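Local coordinates for protein histone acetyltransferase HPA2 and related acetyltransferases (PDB 2QEC) that probably transfers acyl groups such as acetyl, acting as a GCN5-related N-acetyltransferase, at residues A[8-11]-A[12-15]; A[37-40]-A[41-45]; A[163-166]-A[167-170]. The protein carries 1 engineered substitution. All blocks are in the same frame, centred on the assembly; numbering follows the deposited sequence.

Interaction 1. Residues A[8-11]-A[12-15]; sequences PATQ and ADFP. With EDO (1,2-ethanediol), chain C.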
loop_
_atom_site.group_PDB
_atom_site.type_symbol
_atom_site.label_atom_id
_atom_site.label_comp_id
_atom_site.label_asym_id
_atom_site.label_seq_id
_atom_site.Cartn_x
_atom_site.Cartn_y
_atom_site.Cartn_z
ATOM N N PRO A 8 3.295 -26.496 10.030
ATOM C CA PRO A 8 3.954 -26.593 8.724
ATOM C C PRO A 8 3.777 -27.975 8.123
ATOM O O PRO A 8 3.708 -28.988 8.851
ATOM C CB PRO A 8 5.434 -26.290 9.058
ATOM C CG PRO A 8 5.388 -25.507 10.353
ATOM C CD PRO A 8 4.264 -26.152 11.100
ATOM N N ALA A 9 3.669 -28.005 6.788
ATOM C CA ALA A 9 3.579 -29.245 6.034
ATOM C C ALA A 9 4.913 -29.951 6.040
ATOM O O ALA A 9 5.957 -29.326 6.173
ATOM C CB ALA A 9 3.177 -28.964 4.601
ATOM N N THR A 10 4.862 -31.261 5.832
ATOM C CA THR A 10 6.048 -32.039 5.572
ATOM C C THR A 10 5.911 -32.600 4.155
ATOM O O THR A 10 4.837 -32.559 3.534
ATOM C CB THR A 10 6.230 -33.204 6.570
ATOM O OG1 THR A 10 5.247 -34.176 6.305
ATOM C CG2 THR A 10 6.060 -32.755 7.974
ATOM N N GLN A 11 7.016 -33.077 3.617
ATOM C CA GLN A 11 7.028 -33.538 2.238
ATOM C C GLN A 11 6.014 -34.625 1.965
ATOM O O GLN A 11 5.379 -34.620 0.915
ATOM C CB GLN A 11 8.419 -34.010 1.833
ATOM C CG GLN A 11 8.674 -33.818 0.352
ATOM C CD GLN A 11 10.118 -33.568 0.065
ATOM O OE1 GLN A 11 10.947 -34.478 0.160
ATOM N NE2 GLN A 11 10.443 -32.324 -0.280
ATOM N N ALA A 12 5.830 -35.513 2.928
ATOM C CA ALA A 12 4.872 -36.641 2.821
ATOM C C ALA A 12 3.430 -36.160 2.571
ATOM O O ALA A 12 2.586 -36.898 2.026
ATOM C CB ALA A 12 4.907 -37.433 4.069
ATOM N N ASP A 13 3.166 -34.931 2.997
ATOM C CA ASP A 13 1.841 -34.303 2.878
ATOM C C ASP A 13 1.562 -33.673 1.515
ATOM O O ASP A 13 0.432 -33.273 1.251
ATOM C CB ASP A 13 1.683 -33.170 3.910
ATOM C CG ASP A 13 1.876 -33.642 5.365
ATOM O OD1 ASP A 13 1.307 -34.675 5.730
ATOM O OD2 ASP A 13 2.524 -32.944 6.144
ATOM N N PHE A 14 2.568 -33.534 0.665
ATOM C CA PHE A 14 2.378 -32.770 -0.576
ATOM C C PHE A 14 1.266 -33.320 -1.508
ATOM O O PHE A 14 0.473 -32.526 -2.006
ATOM C CB PHE A 14 3.700 -32.554 -1.336
ATOM C CG PHE A 14 4.696 -31.628 -0.639
ATOM C CD1 PHE A 14 4.391 -30.959 0.552
ATOM C CD2 PHE A 14 5.937 -31.406 -1.208
ATOM C CE1 PHE A 14 5.297 -30.118 1.144
ATOM C CE2 PHE A 14 6.855 -30.567 -0.599
ATOM C CZ PHE A 14 6.529 -29.923 0.587
ATOM N N PRO A 15 1.191 -34.654 -1.756
ATOM C CA PRO A 15 0.056 -35.130 -2.549
ATOM C C PRO A 15 -1.328 -34.694 -2.076
ATOM O O PRO A 15 -2.150 -34.275 -2.891
ATOM C CB PRO A 15 0.209 -36.646 -2.499
ATOM C CG PRO A 15 1.644 -36.851 -2.367
ATOM C CD PRO A 15 2.116 -35.748 -1.465
HETATM C C1 EDO C . 6.980 -27.166 3.457
HETATM O O1 EDO C . 6.610 -27.138 4.847
HETATM C C2 EDO C . 8.503 -27.110 3.320
HETATM O O2 EDO C . 9.010 -28.387 2.924
#
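Asp-13 sets CG beside its own backbone N (chi1 -58°), swinging the carboxylate back along the chain to Thr-10, whose OG1 stands between its backbone N and carbonyl carbon (chi1 71°) and faces the incoming oxygen. One atom, OD2 of Asp-13, takes both donors: Thr-10 N at 2.9 Å, on the anti side and in a nearly straight bond, and Thr-10 OG1 at 3.0 Å, well above the carboxylate plane. Both come from the same face of that plane. Arg-67 adds a salt bridge to OD2, which, with the two donors, would probably favour the charged form. The turn itself is tied by two backbone bonds, Asp-13 N to Thr-10 O and Phe-14 N to Gln-11 O, each 3.0 Å. One face of the Phe-14 ring is met by Gln-11 CA, 3.9 Å from the centroid, a CH-pi contact, while Ala-9 CB approaches the edge. An ethanediol, probably from the crystallisation liquor, gives its O1 to Ala-9 O at 2.6 Å. Phe-14 also leans on Ile-63 of strand 61-67 and Ile-53 of helix 43-60. This is a 3-10 turn leading into helix 14-25, its acid accepting the N-H three residues earlier, resembling one half of a capping box.

Interaction 2. Residues A[37-40]-A[41-45]; sequences QPDP and GSAKL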
loop_
_atom_site.group_PDB
_atom_site.type_symbol
_atom_site.label_atom_id
_atom_site.label_comp_id
_atom_site.label_asym_id
_atom_site.label_seq_id
_atom_site.Cartn_x
_atom_site.Cartn_y
_atom_site.Cartn_z
ATOM N N GLN A 37 -8.481 -23.903 -21.434
ATOM C CA GLN A 37 -9.628 -24.747 -21.203
ATOM C C GLN A 37 -10.076 -25.401 -22.502
ATOM O O GLN A 37 -9.773 -24.916 -23.594
ATOM C CB GLN A 37 -10.774 -23.946 -20.594
ATOM C CG GLN A 37 -10.459 -23.317 -19.286
ATOM C CD GLN A 37 -10.232 -24.297 -18.201
ATOM O OE1 GLN A 37 -11.090 -25.135 -17.931
ATOM N NE2 GLN A 37 -9.050 -24.244 -17.577
ATOM N N PRO A 38 -10.765 -26.543 -22.392
ATOM C CA PRO A 38 -10.996 -27.295 -21.178
ATOM C C PRO A 38 -9.757 -27.957 -20.590
ATOM O O PRO A 38 -8.727 -28.108 -21.256
ATOM C CB PRO A 38 -12.005 -28.362 -21.601
ATOM C CG PRO A 38 -11.983 -28.406 -23.008
ATOM C CD PRO A 38 -11.435 -27.146 -23.547
ATOM N N ASP A 39 -9.897 -28.371 -19.340
ATOM C CA ASP A 39 -8.831 -29.016 -18.591
ATOM C C ASP A 39 -9.399 -30.279 -17.950
ATOM O O ASP A 39 -9.675 -30.278 -16.742
ATOM C CB ASP A 39 -8.336 -28.053 -17.507
ATOM C CG ASP A 39 -7.121 -28.574 -16.747
ATOM O OD1 ASP A 39 -6.479 -29.507 -17.219
ATOM O OD2 ASP A 39 -6.759 -28.000 -15.703
ATOM N N PRO A 40 -9.569 -31.355 -18.740
ATOM C CA PRO A 40 -10.164 -32.585 -18.216
ATOM C C PRO A 40 -9.485 -33.102 -16.950
ATOM O O PRO A 40 -8.265 -33.330 -16.944
ATOM C CB PRO A 40 -9.981 -33.585 -19.368
ATOM C CG PRO A 40 -9.951 -32.737 -20.582
ATOM C CD PRO A 40 -9.265 -31.469 -20.177
ATOM N N GLY A 41 -10.276 -33.252 -15.887
ATOM C CA GLY A 41 -9.787 -33.752 -14.605
ATOM C C GLY A 41 -8.928 -32.755 -13.859
ATOM O O GLY A 41 -8.229 -33.124 -12.920
ATOM N N SER A 42 -8.974 -31.495 -14.269
ATOM C CA SER A 42 -8.122 -30.460 -13.708
ATOM C C SER A 42 -6.641 -30.820 -13.710
ATOM O O SER A 42 -5.906 -30.415 -12.809
ATOM C CB SER A 42 -8.583 -30.089 -12.290
ATOM O OG SER A 42 -9.906 -29.582 -12.345
ATOM N N ALA A 43 -6.205 -31.524 -14.754
ATOM C CA ALA A 43 -4.849 -32.082 -14.802
ATOM C C ALA A 43 -3.766 -31.019 -14.928
ATOM O O ALA A 43 -2.691 -31.133 -14.343
ATOM C CB ALA A 43 -4.753 -33.086 -15.972
ATOM N N LYS A 44 -4.051 -29.981 -15.702
ATOM C CA LYS A 44 -3.107 -28.889 -15.887
ATOM C C LYS A 44 -3.067 -28.013 -14.615
ATOM O O LYS A 44 -1.994 -27.615 -14.171
ATOM C CB LYS A 44 -3.453 -28.064 -17.125
ATOM C CG LYS A 44 -3.274 -28.839 -18.435
ATOM C CD LYS A 44 -3.667 -28.009 -19.684
ATOM C CE LYS A 44 -5.185 -27.926 -19.911
ATOM N NZ LYS A 44 -5.559 -27.500 -21.333
ATOM N N LEU A 45 -4.217 -27.792 -13.990
ATOM C CA LEU A 45 -4.260 -27.056 -12.705
ATOM C C LEU A 45 -3.472 -27.783 -11.622
ATOM O O LEU A 45 -2.731 -27.160 -10.849
ATOM C CB LEU A 45 -5.699 -26.907 -12.232
ATOM C CG LEU A 45 -5.976 -26.187 -10.890
ATOM C CD1 LEU A 45 -5.476 -24.800 -10.965
ATOM C CD2 LEU A 45 -7.437 -26.176 -10.584
#
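The carboxylate of Asp-39 straddles two successive backbone N-H groups in the first turn of helix 43-60. Its OD1 accepts from Lys-44 N at 2.9 Å, and its OD2 from Leu-45 N at 3.1 Å. Each oxygen uses its syn lone pair, so the two donors sit on the side where the oxygens face each other, and the pair of bonds fixes the rotation of the group. CG of Asp-39 is anti to the backbone N (chi1 -174°), which carries the acid across to the helix. A negative group set at these first-turn N-H donors would probably be stabilised by the helix dipole.

The aliphatic part of Lys-44 runs alongside the same carboxylate: its CB and CE each come within 3.4 Å of Asp-39 OD1. A bend at chi3 (-78°) then turns the chain, and NZ goes past the acid to donate to Pro-38 O at 3.2 Å. A further bond from NZ to Pro-36 O makes the ammonium a tie between two carbonyls of the incoming loop.

Asp-39 opens a type II beta turn, residues 39 to 42, which brings it back over the helix start, with Pro-40 and Gly-41 at the corners and Ser-42 N closing it on Asp-39 O at 2.8 Å. Gly-41 takes the positive phi (73°) of the second corner. Ser-42 occupies the N-cap position, but its hydroxyl makes no capping bond; the aspartate three residues earlier reaches the helix instead.

Farther out, a cis peptide bond precedes Pro-38, and the amide NE2 of Gln-37 is bonded to Ile-35 O. The buried side chain of Leu-45 packs against Ile-35 and Phe-31, the latter on helix 29-32, while Ser-42 touches Ala-26, in the loop between helices 14-25 and 29-32.

Interaction 3. Residues A[163-166]-A[167-170]; sequences ATST and RAAQ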
loop_
_atom_site.group_PDB
_atom_site.type_symbol
_atom_site.label_atom_id
_atom_site.label_comp_id
_atom_site.label_asym_id
_atom_site.label_seq_id
_atom_site.Cartn_x
_atom_site.Cartn_y
_atom_site.Cartn_z
ATOM N N ALA A 163 -8.245 -10.109 -2.032
ATOM C CA ALA A 163 -9.494 -10.779 -1.622
ATOM C C ALA A 163 -10.434 -10.913 -2.820
ATOM O O ALA A 163 -10.594 -9.985 -3.612
ATOM C CB ALA A 163 -10.164 -10.017 -0.468
ATOM N N THR A 164 -11.033 -12.086 -2.980
ATOM C CA THR A 164 -11.861 -12.364 -4.160
ATOM C C THR A 164 -13.364 -12.086 -4.028
ATOM O O THR A 164 -14.090 -12.198 -5.035
ATOM C CB THR A 164 -11.699 -13.804 -4.582
ATOM O OG1 THR A 164 -11.976 -14.647 -3.452
ATOM C CG2 THR A 164 -10.271 -14.057 -5.082
ATOM N N SER A 165 -13.826 -11.762 -2.812
ATOM C CA SER A 165 -15.202 -11.286 -2.572
ATOM C C SER A 165 -15.235 -10.212 -1.472
ATOM O O SER A 165 -14.275 -10.063 -0.702
ATOM C CB SER A 165 -16.117 -12.446 -2.186
ATOM O OG SER A 165 -15.718 -13.047 -0.973
ATOM N N THR A 166 -16.327 -9.449 -1.426
ATOM C CA THR A 166 -16.540 -8.472 -0.353
ATOM C C THR A 166 -16.639 -9.203 0.986
ATOM O O THR A 166 -16.113 -8.744 2.001
ATOM C CB THR A 166 -17.766 -7.578 -0.615
ATOM O OG1 THR A 166 -17.463 -6.690 -1.695
ATOM C CG2 THR A 166 -18.147 -6.717 0.618
ATOM N N ARG A 167 -17.271 -10.366 0.976
ATOM C CA ARG A 167 -17.362 -11.167 2.172
ATOM C C ARG A 167 -15.986 -11.469 2.743
ATOM O O ARG A 167 -15.738 -11.255 3.942
ATOM C CB ARG A 167 -18.088 -12.471 1.880
ATOM C CG ARG A 167 -18.365 -13.275 3.119
ATOM C CD ARG A 167 -19.150 -14.551 2.816
ATOM N NE ARG A 167 -18.697 -15.260 1.615
ATOM C CZ ARG A 167 -17.501 -15.839 1.466
ATOM N NH1 ARG A 167 -16.581 -15.802 2.437
ATOM N NH2 ARG A 167 -17.215 -16.459 0.322
ATOM N N ALA A 168 -15.097 -11.982 1.895
ATOM C CA ALA A 168 -13.725 -12.303 2.325
ATOM C C ALA A 168 -12.978 -11.033 2.794
ATOM O O ALA A 168 -12.309 -11.037 3.830
ATOM C CB ALA A 168 -12.961 -13.009 1.216
ATOM N N ALA A 169 -13.131 -9.957 2.029
ATOM C CA ALA A 169 -12.558 -8.667 2.361
ATOM C C ALA A 169 -12.949 -8.214 3.769
ATOM O O ALA A 169 -12.140 -7.641 4.493
ATOM C CB ALA A 169 -13.001 -7.638 1.329
ATOM N N GLN A 170 -14.207 -8.460 4.141
ATOM C CA GLN A 170 -14.727 -8.079 5.469
ATOM C C GLN A 170 -14.112 -8.936 6.595
ATOM O O GLN A 170 -13.825 -8.429 7.692
ATOM C CB GLN A 170 -16.274 -8.151 5.491
ATOM C CG GLN A 170 -16.883 -7.040 4.705
ATOM C CD GLN A 170 -18.396 -7.117 4.591
ATOM O OE1 GLN A 170 -19.007 -8.173 4.764
ATOM N NE2 GLN A 170 -19.000 -5.985 4.280
#
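The guanidinium of Arg-167 turns one face to Ser-165, whose OG stands 3.9 Å above the plane and is offset toward the rim; NH2 of Arg-167 is the end nearest that oxygen. The arginine chain gets there extended as far as CD, then bent at chi3 (42°), which folds it back past the start of the helix. The other flat group, the amide of Gln-170, is met by a methyl: its NE2 lies 3.8 Å from Thr-166 CG2, one turn earlier, and the two side chains lie at a slant to each other.

Ser-165 OG has its real work on the helix side. Placed between its own backbone N and carbonyl carbon (chi1 63°), it accepts from Ala-168 N at 3.1 Å in an almost straight bond (164°), the capping bond of an N-cap serine. The methyl of Ala-168 packs close to the same oxygen. Ser-165 O meanwhile takes Ala-169 N at 3.0 Å, and Thr-166 O takes Gln-170 N at 2.9 Å, so the i to i+4 backbone bonding of the helix starts here.

On the inner side, Ala-163, the last residue of strand 159-163, points its CB at the helix and meets Ala-169 CB at 4.1 Å, with Ala-168 CB slightly farther off. These small side chains are consistent with the close approach of helix start and strand end. Ala-169 also rests on Leu-193 and Met-195 of the adjoining strand 192-197. Met-201 of the second subunit packs on Ala-169 and Gln-170, and Val-204 of that subunit on Thr-166, so this turn also lies at the dimer interface. The arrangement is a serine N-cap at the strand-to-helix connection by which strand 159-163 leads into helix 166-174 of the GNAT fold.

From the N terminus, interaction 1 comes first, rounding the turn between strand 5-8 and helix 14-25. Interaction 2 follows at the entry to helix 43-60, after the loop from helix 29-32, and interaction 3 much later, where strand 159-163 gives way to helix 166-174. All three are in series; none nests in or crosses another. Each closes a short turn at a helix start. They do not touch: nearest atoms are about 11 Å apart between 1 and 2, about 13 Å between 2 and 3, and about 22 Å between 1 and 3, which lie on opposite sides of the chain's centre. Helix 43-60, begun by interaction 2, reaches Phe-14 of interaction 1 farther along.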